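Local coordinates for mandelate racemase/muconate lactonizing protein (Thermobispora bispora, PDB 3VC5) that probably dehydrates D-glucarate to 5-dehydro-4-deoxy-D-glucarate with the aid of magnesium, as a member of the mandelate racemase/muconate lactonizing enzyme family, at residues A34-P39 / Q48-R53; G272-A277 / V300-I305; N340-I345 / T366-Q371. All coordinates share one frame; numbering follows the deposited sequence.

Interaction 1: A34-P39 / Q48-R53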
ATOM      1  N   ALA A  34      20.704  23.286 -12.731  1.00 21.75           N
ATOM      2  CA  ALA A  34      21.886  23.051 -11.887  1.00 21.54           C
ATOM      3  C   ALA A  34      21.925  24.129 -10.839  1.00 23.50           C
ATOM      4  O   ALA A  34      21.523  25.283 -11.106  1.00 25.15           O
ATOM      5  CB  ALA A  34      23.184  23.063 -12.705  1.00 23.55           C
ATOM      6  N   PHE A  35      22.407  23.775  -9.644  1.00 21.97           N
ATOM      7  CA  PHE A  35      22.506  24.772  -8.570  1.00 23.54           C
ATOM      8  C   PHE A  35      23.747  24.474  -7.720  1.00 24.11           C
ATOM      9  O   PHE A  35      24.316  23.383  -7.820  1.00 24.21           O
ATOM     10  CB  PHE A  35      21.220  24.809  -7.736  1.00 23.15           C
ATOM     11  CG  PHE A  35      20.733  23.438  -7.331  1.00 20.49           C
ATOM     12  CD1 PHE A  35      21.231  22.836  -6.160  1.00 22.23           C
ATOM     13  CD2 PHE A  35      19.753  22.778  -8.089  1.00 22.62           C
ATOM     14  CE1 PHE A  35      20.790  21.525  -5.781  1.00 24.32           C
ATOM     15  CE2 PHE A  35      19.301  21.516  -7.726  1.00 22.83           C
ATOM     16  CZ  PHE A  35      19.813  20.891  -6.565  1.00 21.86           C
ATOM     17  N   ARG A  36      24.198  25.454  -6.936  1.00 23.17           N
ATOM     18  CA  ARG A  36      25.468  25.358  -6.219  1.00 22.42           C
ATOM     19  C   ARG A  36      25.356  24.406  -5.048  1.00 26.25           C
ATOM     20  O   ARG A  36      24.304  24.365  -4.357  1.00 25.51           O
ATOM     21  CB  ARG A  36      25.877  26.750  -5.705  1.00 25.26           C
ATOM     22  CG  ARG A  36      26.182  27.710  -6.844  1.00 31.83           C
ATOM     23  CD  ARG A  36      26.531  29.115  -6.344  1.00 39.84           C
ATOM     24  NE  ARG A  36      25.535  29.624  -5.388  1.00 47.65           N
ATOM     25  CZ  ARG A  36      24.409  30.258  -5.721  1.00 46.33           C
ATOM     26  NH1 ARG A  36      24.117  30.496  -7.001  1.00 50.67           N
ATOM     27  NH2 ARG A  36      23.573  30.665  -4.768  1.00 51.35           N
ATOM     28  N   ASP A  37      26.428  23.642  -4.810  1.00 23.70           N
ATOM     29  CA  ASP A  37      26.466  22.698  -3.706  1.00 22.21           C
ATOM     30  C   ASP A  37      27.858  22.808  -3.083  1.00 23.85           C
ATOM     31  O   ASP A  37      28.835  22.873  -3.814  1.00 26.23           O
ATOM     32  CB  ASP A  37      26.324  21.273  -4.273  1.00 24.02           C
ATOM     33  CG  ASP A  37      25.858  20.257  -3.232  1.00 23.98           C
ATOM     34  OD1 ASP A  37      25.286  20.650  -2.203  1.00 23.70           O
ATOM     35  OD2 ASP A  37      26.034  19.039  -3.473  1.00 25.92           O
ATOM     36  N   PRO A  38      27.955  22.806  -1.742  1.00 24.00           N
ATOM     37  CA  PRO A  38      29.299  22.838  -1.110  1.00 25.27           C
ATOM     38  C   PRO A  38      30.057  21.516  -1.279  1.00 24.76           C
ATOM     39  O   PRO A  38      29.473  20.525  -1.752  1.00 27.65           O
ATOM     40  CB  PRO A  38      28.982  23.089   0.378  1.00 26.38           C
ATOM     41  CG  PRO A  38      27.564  23.588   0.424  1.00 27.38           C
ATOM     42  CD  PRO A  38      26.873  22.892  -0.737  1.00 26.27           C
ATOM     43  N   PRO A  39      31.352  21.487  -0.887  1.00 25.23           N
ATOM     44  CA  PRO A  39      32.206  20.293  -1.046  1.00 25.98           C
ATOM     45  C   PRO A  39      31.974  19.302   0.114  1.00 27.65           C
ATOM     46  O   PRO A  39      32.844  19.071   0.970  1.00 28.71           O
ATOM     47  CB  PRO A  39      33.634  20.877  -1.040  1.00 27.46           C
ATOM     48  CG  PRO A  39      33.511  22.114  -0.193  1.00 28.18           C
ATOM     49  CD  PRO A  39      32.143  22.689  -0.556  1.00 27.36           C
ATOM     50  N   GLN A  48      30.253  17.612  -6.160  1.00 26.78           N
ATOM     51  CA  GLN A  48      30.746  18.564  -7.141  1.00 24.30           C
ATOM     52  C   GLN A  48      30.150  19.954  -6.891  1.00 22.57           C
ATOM     53  O   GLN A  48      29.179  20.096  -6.156  1.00 25.25           O
ATOM     54  CB  GLN A  48      30.439  18.086  -8.556  1.00 25.42           C
ATOM     55  CG  GLN A  48      31.300  16.894  -8.990  1.00 27.43           C
ATOM     56  CD  GLN A  48      30.662  16.114 -10.111  1.00 27.88           C
ATOM     57  OE1 GLN A  48      29.597  15.506  -9.933  1.00 28.24           O
ATOM     58  NE2 GLN A  48      31.301  16.123 -11.277  1.00 29.66           N
ATOM     59  N   PRO A  49      30.719  20.981  -7.530  1.00 25.83           N
ATOM     60  CA  PRO A  49      30.239  22.339  -7.227  1.00 24.48           C
ATOM     61  C   PRO A  49      28.811  22.641  -7.721  1.00 23.80           C
ATOM     62  O   PRO A  49      28.179  23.619  -7.265  1.00 25.18           O
ATOM     63  CB  PRO A  49      31.244  23.258  -7.961  1.00 29.02           C
ATOM     64  CG  PRO A  49      32.363  22.406  -8.387  1.00 31.89           C
ATOM     65  CD  PRO A  49      31.925  20.960  -8.377  1.00 27.17           C
ATOM     66  N   TRP A  50      28.339  21.842  -8.666  1.00 26.79           N
ATOM     67  CA  TRP A  50      26.954  21.926  -9.154  1.00 23.43           C
ATOM     68  C   TRP A  50      26.258  20.598  -8.915  1.00 23.92           C
ATOM     69  O   TRP A  50      26.827  19.537  -9.236  1.00 26.26           O
ATOM     70  CB  TRP A  50      26.910  22.221 -10.651  1.00 26.50           C
ATOM     71  CG  TRP A  50      27.545  23.519 -11.030  1.00 26.27           C
ATOM     72  CD1 TRP A  50      28.812  23.705 -11.550  1.00 29.92           C
ATOM     73  CD2 TRP A  50      26.966  24.833 -10.908  1.00 27.47           C
ATOM     74  NE1 TRP A  50      29.035  25.053 -11.777  1.00 29.42           N
ATOM     75  CE2 TRP A  50      27.923  25.759 -11.386  1.00 28.88           C
ATOM     76  CE3 TRP A  50      25.730  25.312 -10.452  1.00 28.63           C
ATOM     77  CZ2 TRP A  50      27.685  27.136 -11.405  1.00 32.84           C
ATOM     78  CZ3 TRP A  50      25.491  26.671 -10.473  1.00 29.53           C
ATOM     79  CH2 TRP A  50      26.468  27.574 -10.958  1.00 34.84           C
ATOM     80  N   ALA A  51      25.037  20.657  -8.378  1.00 24.39           N
ATOM     81  CA  ALA A  51      24.152  19.503  -8.297  1.00 21.07           C
ATOM     82  C   ALA A  51      23.102  19.675  -9.406  1.00 24.51           C
ATOM     83  O   ALA A  51      22.707  20.798  -9.727  1.00 25.30           O
ATOM     84  CB  ALA A  51      23.483  19.421  -6.925  1.00 23.37           C
ATOM     85  N   LEU A  52      22.691  18.563 -10.016  1.00 21.06           N
ATOM     86  CA  LEU A  52      21.754  18.586 -11.144  1.00 20.27           C
ATOM     87  C   LEU A  52      20.381  18.060 -10.688  1.00 22.65           C
ATOM     88  O   LEU A  52      20.295  17.143  -9.859  1.00 25.02           O
ATOM     89  CB  LEU A  52      22.277  17.635 -12.222  1.00 23.30           C
ATOM     90  CG  LEU A  52      23.727  17.869 -12.690  1.00 23.25           C
ATOM     91  CD1 LEU A  52      24.135  16.865 -13.763  1.00 28.12           C
ATOM     92  CD2 LEU A  52      23.939  19.307 -13.179  1.00 28.20           C
ATOM     93  N   ARG A  53      19.324  18.580 -11.300  1.00 22.63           N
ATOM     94  CA  ARG A  53      17.959  18.071 -11.113  1.00 21.11           C
ATOM     95  C   ARG A  53      17.218  18.253 -12.422  1.00 21.04           C
ATOM     96  O   ARG A  53      17.665  19.021 -13.297  1.00 22.85           O
ATOM     97  CB  ARG A  53      17.190  18.810  -9.996  1.00 23.55           C
ATOM     98  CG  ARG A  53      17.784  18.674  -8.595  1.00 26.57           C
ATOM     99  CD  ARG A  53      17.728  17.260  -8.045  1.00 22.89           C
ATOM    100  NE  ARG A  53      16.489  16.972  -7.310  1.00 20.80           N
ATOM    101  CZ  ARG A  53      16.257  15.799  -6.717  1.00 20.86           C
ATOM    102  NH1 ARG A  53      17.181  14.845  -6.795  1.00 22.25           N
ATOM    103  NH2 ARG A  53      15.104  15.561  -6.075  1.00 21.98           N
TER
HETATM  104  O   HOH W   1      26.787  18.482  -6.009  1.00 26.42           O

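Interaction 2: G272-A277 / V300-I305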
ATOM      1  N   GLY A 272      26.190  -8.962   4.869  1.00 25.08           N
ATOM      2  CA  GLY A 272      27.077  -8.260   5.821  1.00 27.26           C
ATOM      3  C   GLY A 272      26.249  -7.417   6.787  1.00 23.72           C
ATOM      4  O   GLY A 272      26.490  -7.406   8.004  1.00 26.29           O
ATOM      5  N   MET A 273      25.235  -6.726   6.272  1.00 23.16           N
ATOM      6  CA  MET A 273      24.363  -5.938   7.135  1.00 21.71           C
ATOM      7  C   MET A 273      23.645  -6.814   8.163  1.00 24.29           C
ATOM      8  O   MET A 273      23.535  -6.445   9.342  1.00 25.21           O
ATOM      9  CB  MET A 273      23.339  -5.185   6.283  1.00 22.34           C
ATOM     10  CG  MET A 273      24.002  -4.018   5.555  1.00 23.02           C
ATOM     11  SD  MET A 273      24.201  -2.514   6.542  1.00 23.95           S
ATOM     12  CE  MET A 273      22.489  -2.039   6.839  1.00 24.15           C
ATOM     13  N   ALA A 274      23.178  -7.985   7.732  1.00 26.14           N
ATOM     14  CA  ALA A 274      22.468  -8.893   8.650  1.00 25.75           C
ATOM     15  C   ALA A 274      23.417  -9.390   9.754  1.00 24.40           C
ATOM     16  O   ALA A 274      23.027  -9.499  10.904  1.00 27.07           O
ATOM     17  CB  ALA A 274      21.874 -10.054   7.902  1.00 25.37           C
ATOM     18  N   ARG A 275      24.649  -9.685   9.396  1.00 25.31           N
ATOM     19  CA  ARG A 275      25.638 -10.127  10.365  1.00 26.39           C
ATOM     20  C   ARG A 275      25.984  -9.058  11.352  1.00 27.94           C
ATOM     21  O   ARG A 275      26.120  -9.339  12.506  1.00 29.53           O
ATOM     22  CB  ARG A 275      26.888 -10.610   9.690  1.00 27.62           C
ATOM     23  CG  ARG A 275      26.639 -11.776   8.826  1.00 31.66           C
ATOM     24  CD  ARG A 275      27.842 -12.554   8.600  1.00 37.70           C
ATOM     25  NE  ARG A 275      28.781 -12.028   7.656  1.00 50.03           N
ATOM     26  CZ  ARG A 275      30.080 -11.920   7.902  1.00 55.30           C
ATOM     27  NH1 ARG A 275      30.893 -11.469   7.002  1.00 56.84           N
ATOM     28  NH2 ARG A 275      30.581 -12.257   9.061  1.00 59.15           N
ATOM     29  N   VAL A 276      26.117  -7.826  10.887  1.00 26.35           N
ATOM     30  CA  VAL A 276      26.343  -6.701  11.811  1.00 26.86           C
ATOM     31  C   VAL A 276      25.134  -6.496  12.727  1.00 27.92           C
ATOM     32  O   VAL A 276      25.281  -6.328  13.956  1.00 29.81           O
ATOM     33  CB  VAL A 276      26.685  -5.398  11.032  1.00 25.11           C
ATOM     34  CG1 VAL A 276      26.729  -4.165  11.966  1.00 28.05           C
ATOM     35  CG2 VAL A 276      28.009  -5.565  10.274  1.00 25.26           C
ATOM     36  N   ALA A 277      23.933  -6.523  12.147  1.00 26.49           N
ATOM     37  CA  ALA A 277      22.737  -6.184  12.913  1.00 25.62           C
ATOM     38  C   ALA A 277      22.550  -7.103  14.116  1.00 26.58           C
ATOM     39  O   ALA A 277      22.063  -6.690  15.171  1.00 29.21           O
ATOM     40  CB  ALA A 277      21.502  -6.215  12.031  1.00 25.90           C
ATOM     41  N   VAL A 300      13.402  -9.301   4.615  1.00 25.22           N
ATOM     42  CA  VAL A 300      12.579  -9.831   5.684  1.00 25.18           C
ATOM     43  C   VAL A 300      13.190 -11.142   6.221  1.00 27.33           C
ATOM     44  O   VAL A 300      13.173 -11.418   7.418  1.00 30.22           O
ATOM     45  CB  VAL A 300      11.112  -9.996   5.199  1.00 27.13           C
ATOM     46  CG1 VAL A 300      10.326 -10.985   6.108  1.00 27.46           C
ATOM     47  CG2 VAL A 300      10.436  -8.600   5.099  1.00 29.26           C
ATOM     48  N   GLU A 301      13.746 -11.945   5.328  1.00 26.38           N
ATOM     49  CA  GLU A 301      14.332 -13.215   5.723  1.00 27.99           C
ATOM     50  C   GLU A 301      15.615 -13.035   6.526  1.00 29.60           C
ATOM     51  O   GLU A 301      15.759 -13.646   7.583  1.00 32.65           O
ATOM     52  CB  GLU A 301      14.631 -14.017   4.477  1.00 32.26           C
ATOM     53  CG  GLU A 301      14.963 -15.433   4.670  1.00 42.57           C
ATOM     54  CD  GLU A 301      14.968 -16.096   3.316  1.00 58.66           C
ATOM     55  OE1 GLU A 301      14.075 -16.930   3.047  1.00 69.79           O
ATOM     56  OE2 GLU A 301      15.830 -15.710   2.498  1.00 56.09           O
ATOM     57  N   ARG A 302      16.530 -12.179   6.059  1.00 26.92           N
ATOM     58  CA  ARG A 302      17.843 -12.034   6.739  1.00 27.05           C
ATOM     59  C   ARG A 302      17.877 -10.976   7.839  1.00 26.99           C
ATOM     60  O   ARG A 302      18.752 -11.002   8.733  1.00 27.78           O
ATOM     61  CB  ARG A 302      18.930 -11.676   5.724  1.00 27.69           C
ATOM     62  CG  ARG A 302      19.252 -12.752   4.697  1.00 29.72           C
ATOM     63  CD  ARG A 302      19.828 -14.033   5.332  1.00 30.25           C
ATOM     64  NE  ARG A 302      20.979 -13.793   6.225  1.00 31.03           N
ATOM     65  CZ  ARG A 302      22.238 -13.593   5.822  1.00 29.29           C
ATOM     66  NH1 ARG A 302      22.547 -13.582   4.520  1.00 31.01           N
ATOM     67  NH2 ARG A 302      23.213 -13.410   6.733  1.00 33.78           N
ATOM     68  N   ARG A 303      16.955 -10.029   7.762  1.00 26.96           N
ATOM     69  CA  ARG A 303      16.900  -8.906   8.709  1.00 25.83           C
ATOM     70  C   ARG A 303      18.203  -8.087   8.747  1.00 24.91           C
ATOM     71  O   ARG A 303      18.837  -7.939   9.792  1.00 26.70           O
ATOM     72  CB  ARG A 303      16.469  -9.383  10.102  1.00 28.45           C
ATOM     73  CG  ARG A 303      15.052  -9.984  10.125  1.00 34.04           C
ATOM     74  CD  ARG A 303      13.985  -8.872  10.168  1.00 53.07           C
ATOM     75  NE  ARG A 303      12.609  -9.315   9.888  1.00 53.55           N
ATOM     76  CZ  ARG A 303      11.541  -8.538  10.084  1.00 53.66           C
ATOM     77  NH1 ARG A 303      11.712  -7.312  10.578  1.00 45.62           N
ATOM     78  NH2 ARG A 303      10.308  -8.973   9.805  1.00 40.77           N
ATOM     79  N   PRO A 304      18.591  -7.520   7.596  1.00 23.87           N
ATOM     80  CA  PRO A 304      19.735  -6.602   7.573  1.00 25.19           C
ATOM     81  C   PRO A 304      19.393  -5.269   8.254  1.00 23.30           C
ATOM     82  O   PRO A 304      20.293  -4.509   8.607  1.00 25.20           O
ATOM     83  CB  PRO A 304      19.946  -6.358   6.078  1.00 21.56           C
ATOM     84  CG  PRO A 304      18.566  -6.529   5.469  1.00 21.97           C
ATOM     85  CD  PRO A 304      17.935  -7.645   6.274  1.00 23.07           C
ATOM     86  N   ILE A 305      18.109  -4.969   8.399  1.00 23.84           N
ATOM     87  CA  ILE A 305      17.717  -3.641   8.900  1.00 24.21           C
ATOM     88  C   ILE A 305      16.544  -3.701   9.853  1.00 25.86           C
ATOM     89  O   ILE A 305      15.704  -4.600   9.784  1.00 28.48           O
ATOM     90  CB  ILE A 305      17.358  -2.665   7.778  1.00 25.46           C
ATOM     91  CG1 ILE A 305      16.104  -3.171   7.046  1.00 23.84           C
ATOM     92  CG2 ILE A 305      18.582  -2.418   6.861  1.00 26.08           C
ATOM     93  CD1 ILE A 305      15.593  -2.271   5.912  1.00 24.31           C
TER
HETATM   94  O   HOH W   2      20.243  -9.791  11.471  1.00 29.60           O

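Interaction 3: N340-I345 / T366-Q371. With PO4 (phosphate ion), chain B.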
ATOM      1  N   ASN A 340      18.437  13.258  -1.394  1.00 20.48           N
ATOM      2  CA  ASN A 340      19.565  13.716  -2.220  1.00 20.80           C
ATOM      3  C   ASN A 340      19.405  15.241  -2.386  1.00 19.35           C
ATOM      4  O   ASN A 340      18.282  15.778  -2.195  1.00 21.70           O
ATOM      5  CB  ASN A 340      19.558  13.096  -3.613  1.00 20.75           C
ATOM      6  CG  ASN A 340      20.091  11.684  -3.644  1.00 22.53           C
ATOM      7  OD1 ASN A 340      19.340  10.759  -3.939  1.00 23.15           O
ATOM      8  ND2 ASN A 340      21.382  11.504  -3.372  1.00 24.44           N
ATOM      9  N   SER A 341      20.481  15.940  -2.758  1.00 21.10           N
ATOM     10  CA  SER A 341      20.398  17.401  -2.952  1.00 21.03           C
ATOM     11  C   SER A 341      19.152  17.717  -3.751  1.00 20.35           C
ATOM     12  O   SER A 341      18.978  17.158  -4.850  1.00 22.45           O
ATOM     13  CB  SER A 341      21.599  17.845  -3.771  1.00 22.48           C
ATOM     14  OG  SER A 341      22.793  17.457  -3.101  1.00 23.37           O
ATOM     15  N   HIS A 342      18.317  18.638  -3.263  1.00 19.39           N
ATOM     16  CA  HIS A 342      16.996  18.793  -3.885  1.00 18.64           C
ATOM     17  C   HIS A 342      16.415  20.175  -3.621  1.00 18.49           C
ATOM     18  O   HIS A 342      16.923  20.951  -2.790  1.00 24.48           O
ATOM     19  CB  HIS A 342      16.016  17.714  -3.335  1.00 19.88           C
ATOM     20  CG  HIS A 342      15.651  17.905  -1.890  1.00 19.58           C
ATOM     21  ND1 HIS A 342      14.713  18.839  -1.492  1.00 22.67           N
ATOM     22  CD2 HIS A 342      16.154  17.367  -0.744  1.00 19.09           C
ATOM     23  CE1 HIS A 342      14.609  18.823  -0.169  1.00 25.21           C
ATOM     24  NE2 HIS A 342      15.475  17.942   0.311  1.00 22.14           N
ATOM     25  N   LEU A 343      15.349  20.492  -4.349  1.00 18.51           N
ATOM     26  CA  LEU A 343      14.714  21.802  -4.256  1.00 19.38           C
ATOM     27  C   LEU A 343      13.318  21.699  -3.619  1.00 22.21           C
ATOM     28  O   LEU A 343      12.985  20.689  -2.955  1.00 22.22           O
ATOM     29  CB  LEU A 343      14.674  22.430  -5.659  1.00 19.79           C
ATOM     30  CG  LEU A 343      16.044  22.550  -6.318  1.00 20.55           C
ATOM     31  CD1 LEU A 343      15.854  23.135  -7.719  1.00 23.12           C
ATOM     32  CD2 LEU A 343      16.969  23.444  -5.479  1.00 24.37           C
ATOM     33  N   GLY A 344      12.513  22.748  -3.763  1.00 20.88           N
ATOM     34  CA  GLY A 344      11.285  22.852  -2.995  1.00 22.07           C
ATOM     35  C   GLY A 344      10.129  21.983  -3.495  1.00 21.35           C
ATOM     36  O   GLY A 344       9.197  21.701  -2.751  1.00 23.22           O
ATOM     37  N   ILE A 345      10.171  21.566  -4.758  1.00 22.34           N
ATOM     38  CA  ILE A 345       9.130  20.659  -5.262  1.00 22.61           C
ATOM     39  C   ILE A 345       9.302  19.320  -4.546  1.00 23.37           C
ATOM     40  O   ILE A 345       8.349  18.776  -3.969  1.00 22.62           O
ATOM     41  CB  ILE A 345       9.210  20.504  -6.780  1.00 23.03           C
ATOM     42  CG1 ILE A 345       8.852  21.844  -7.445  1.00 23.64           C
ATOM     43  CG2 ILE A 345       8.293  19.325  -7.261  1.00 21.66           C
ATOM     44  CD1 ILE A 345       9.365  21.925  -8.898  1.00 23.99           C
ATOM     45  N   THR A 366      17.006  15.764   5.012  1.00 22.60           N
ATOM     46  CA  THR A 366      16.972  16.714   3.896  1.00 22.27           C
ATOM     47  C   THR A 366      18.325  17.410   3.730  1.00 21.45           C
ATOM     48  O   THR A 366      19.029  17.670   4.727  1.00 22.68           O
ATOM     49  CB  THR A 366      15.868  17.793   4.061  1.00 21.58           C
ATOM     50  OG1 THR A 366      15.872  18.632   2.893  1.00 22.18           O
ATOM     51  CG2 THR A 366      16.018  18.607   5.340  1.00 23.57           C
ATOM     52  N   HIS A 367      18.704  17.692   2.482  1.00 21.50           N
ATOM     53  CA  HIS A 367      19.901  18.490   2.185  1.00 22.31           C
ATOM     54  C   HIS A 367      19.595  19.985   2.188  1.00 22.61           C
ATOM     55  O   HIS A 367      20.475  20.794   1.937  1.00 23.99           O
ATOM     56  CB  HIS A 367      20.472  18.113   0.825  1.00 23.22           C
ATOM     57  CG  HIS A 367      21.153  16.770   0.790  1.00 20.88           C
ATOM     58  ND1 HIS A 367      20.466  15.568   0.810  1.00 23.00           N
ATOM     59  CD2 HIS A 367      22.469  16.447   0.749  1.00 20.48           C
ATOM     60  CE1 HIS A 367      21.335  14.568   0.753  1.00 23.01           C
ATOM     61  NE2 HIS A 367      22.557  15.076   0.705  1.00 21.65           N
ATOM     62  N   THR A 368      18.349  20.347   2.464  1.00 22.40           N
ATOM     63  CA  THR A 368      17.921  21.744   2.289  1.00 22.66           C
ATOM     64  C   THR A 368      18.930  22.817   2.754  1.00 25.91           C
ATOM     65  O   THR A 368      19.232  23.721   1.997  1.00 24.78           O
ATOM     66  CB  THR A 368      16.527  21.984   2.920  1.00 22.69           C
ATOM     67  OG1 THR A 368      15.532  21.232   2.195  1.00 24.52           O
ATOM     68  CG2 THR A 368      16.177  23.473   2.922  1.00 25.79           C
ATOM     69  N   PRO A 369      19.486  22.704   3.981  1.00 25.54           N
ATOM     70  CA  PRO A 369      20.358  23.833   4.426  1.00 23.58           C
ATOM     71  C   PRO A 369      21.523  24.092   3.454  1.00 21.52           C
ATOM     72  O   PRO A 369      21.956  25.237   3.278  1.00 24.85           O
ATOM     73  CB  PRO A 369      20.896  23.335   5.767  1.00 25.47           C
ATOM     74  CG  PRO A 369      19.786  22.380   6.267  1.00 28.27           C
ATOM     75  CD  PRO A 369      19.349  21.659   5.023  1.00 25.44           C
ATOM     76  N   TRP A 370      22.044  23.026   2.835  1.00 22.38           N
ATOM     77  CA  TRP A 370      23.246  23.103   2.006  1.00 22.56           C
ATOM     78  C   TRP A 370      22.987  23.862   0.721  1.00 22.09           C
ATOM     79  O   TRP A 370      23.938  24.362   0.086  1.00 25.78           O
ATOM     80  CB  TRP A 370      23.744  21.665   1.682  1.00 20.55           C
ATOM     81  CG  TRP A 370      24.147  20.990   2.992  1.00 22.37           C
ATOM     82  CD1 TRP A 370      23.577  19.894   3.559  1.00 23.90           C
ATOM     83  CD2 TRP A 370      25.185  21.419   3.903  1.00 25.56           C
ATOM     84  NE1 TRP A 370      24.195  19.601   4.765  1.00 23.92           N
ATOM     85  CE2 TRP A 370      25.172  20.534   5.001  1.00 27.04           C
ATOM     86  CE3 TRP A 370      26.101  22.485   3.905  1.00 25.01           C
ATOM     87  CZ2 TRP A 370      26.074  20.654   6.072  1.00 25.11           C
ATOM     88  CZ3 TRP A 370      26.986  22.606   4.969  1.00 24.26           C
ATOM     89  CH2 TRP A 370      26.963  21.707   6.036  1.00 24.46           C
ATOM     90  N   GLN A 371      21.711  23.912   0.314  1.00 23.44           N
ATOM     91  CA  GLN A 371      21.367  24.635  -0.909  1.00 24.97           C
ATOM     92  C   GLN A 371      21.203  26.135  -0.637  1.00 24.23           C
ATOM     93  O   GLN A 371      21.011  26.914  -1.560  1.00 24.10           O
ATOM     94  CB  GLN A 371      20.127  24.027  -1.563  1.00 23.56           C
ATOM     95  CG  GLN A 371      20.508  23.058  -2.704  1.00 26.13           C
ATOM     96  CD  GLN A 371      21.591  22.075  -2.269  1.00 26.68           C
ATOM     97  OE1 GLN A 371      21.302  21.103  -1.537  1.00 24.13           O
ATOM     98  NE2 GLN A 371      22.845  22.326  -2.686  1.00 23.57           N
TER
HETATM   99  P   PO4 B 501      24.794  12.093  -0.587  1.00 24.80           P
HETATM  100  O1  PO4 B 501      26.264  12.205  -0.450  1.00 26.27           O
HETATM  101  O2  PO4 B 501      24.290  13.520  -0.627  1.00 27.55           O
HETATM  102  O3  PO4 B 501      24.421  11.410  -1.836  1.00 29.31           O
HETATM  103  O4  PO4 B 501      24.288  11.367   0.552  1.00 29.00           O
HETATM  104  O   HOH W   3      23.336  19.146  -1.043  1.00 23.32           O
HETATM  105  O   HOH W   4      18.771  20.227  -0.772  1.00 23.45           O
HETATM  106  O   HOH W   5      14.342  22.044  -0.034  1.00 38.38           O

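Interaction 1: A34-P39 / Q48-R53
Phe35 has its CG wedged between backbone N and carbonyl carbon (chi1 47°), which folds the ring over the neighbouring strand: Ala51 O sits 3.9 Å above the ring plane, over its centre. On the same strand, Arg53, its CG anti to the carbonyl carbon (chi1 -63°), sets that carbon at the rim of the ring, 3.3 Å from Phe35 CE2. Ala51 CB meets CE1 of Phe35 at 3.6 Å. With an alanine at Phe35 the ring's cover over Ala51 O would be gone, and Arg53 CG would probably lose its apolar neighbour. Strands 25-36 and 50-60 run antiparallel here in the three-stranded sheet of the N-terminal capping domain of the enolase superfamily. Phe35 and Ala51 form a hydrogen-bonded pair, with Phe35 N to Ala51 O at 3.0 Å and Ala51 N to Phe35 O at 2.9 Å. Past the strand end, Asp37 N is hydrogen-bonded to Pro49 O (3.0 Å). On the other face of the sheet, Trp50 slants across the strand, its CZ3 3.8 Å from Arg36 CG. The far end of Arg53 is tied down by a salt bridge to Glu69, and Asp37 OD2 is hydrogen-bonded to His47.

Interaction 2: G272-A277 / V300-I305
The CA atoms of Ala274 and Pro304 come within 3.7 Å of each other, so the turn that follows helix 296-302 lies almost directly against the backbone of helix 270-277. Arg303, the first residue past the helix, has positive phi (57°) and swings the chain round to make this approach. Ala274 is small enough to accept it: its CB rests 3.4 Å from Arg302 O and also lies over one face of the Arg302 guanidinium, 3.8 Å from NH2. Arg302 gets there by folding back on itself, bent at both chi2 and chi3 (-64° and -52°), while CG of Arg275 comes near the edge of the same group. The charged end is held by a salt bridge from Arg302 NH2 to Asp271, one residue before the segment. Both segments belong to the C-terminal barrel domain of this enolase-superfamily protein, where helices on the outside alternate with parallel strands; here the end of one outer helix and the start of the link to strand 307-310 pack on the preceding outer helix. Beneath the turn, Met273 CB meets Pro304 CB at 3.6 Å, and the doubly bent methionine chain carries its CE across to Ile305 CG2 at 3.9 Å. Ala277 CB closes against the carbonyl oxygens of Arg303 and Pro304; Pro304 O is buried in this apolar setting without a polar partner. One water lies between the two backbones, 2.9 Å from both Ala274 O and Arg303 O. Met273 and Ala277 also press on Leu284 of strand 284-286, and Arg303 NH2 is hydrogen-bonded to Phe331 O.

Interaction 3: N340-I345 / T366-Q371
His342 NE2 and Thr366 OG1 lie 2.7 Å apart in a hydrogen bond whose donor could be either, and the hydroxyl approaches near the ring plane. CE1 of the same ring comes within 3.5 Å of Thr368 OG1, and the two threonine hydroxyls are themselves hydrogen-bonded. The other ring nitrogen, ND1, donates to Leu343 O at 2.9 Å in a nearly straight bond (168°) that lies in the plane of the ring. With both nitrogens engaged, the rotation of the imidazole is fixed. Its chi1 of 69° puts CG between the backbone N and carbonyl carbon, turning the NE2 edge of the ring to Thr366. Beside it, His367 lays one face against the backbone at Ser341, whose N stands 3.6 Å above the ring plane and toward its rim. NE2 of His367 donates to O2 of the phosphate at 2.7 Å, with a bent angle of 137°. The phosphate, probably from the crystallisation liquor, is also held by Lys211, Asn42, His47 and Arg421. Lys211 is predicted to be a catalytic proton acceptor, so the ion is consistent with marking the active-site pocket, at the C-terminal ends of the barrel strands in the enolase superfamily. Farther out, Ser339 OG is hydrogen-bonded to His367 ND1, so the ring is gripped at both nitrogens. Gln371 OE1 takes two waters: one bridges to Ser341 OG, the other to the backbone N of His342. Its amide NE2 is anchored to Arg36 O and Asp37 OD1. At the start of helix 344-355, Leu343 occupies the N-cap position and its N is hydrogen-bonded to Glu69.

Overall arrangement
From the N terminus, interaction 1 comes first and closes a short hairpin-like excursion, with eight residues between its segments, in the N-terminal domain. Interaction 2 follows in the barrel domain, closing a loop of 22 residues that holds strand 284-286. Interaction 3 closes the last, 20 residues long and including most of helix 344-355. The three lie in series; none encloses or crosses another. Interactions 1 and 3 nevertheless meet in space, where Arg53 packs on Ser341 and Pro38 on Trp370, tying the capping sheet to the barrel's active-site end. Interaction 2 stands apart, its centre about 34 Å from that of interaction 1 and about 30 Å from that of interaction 3.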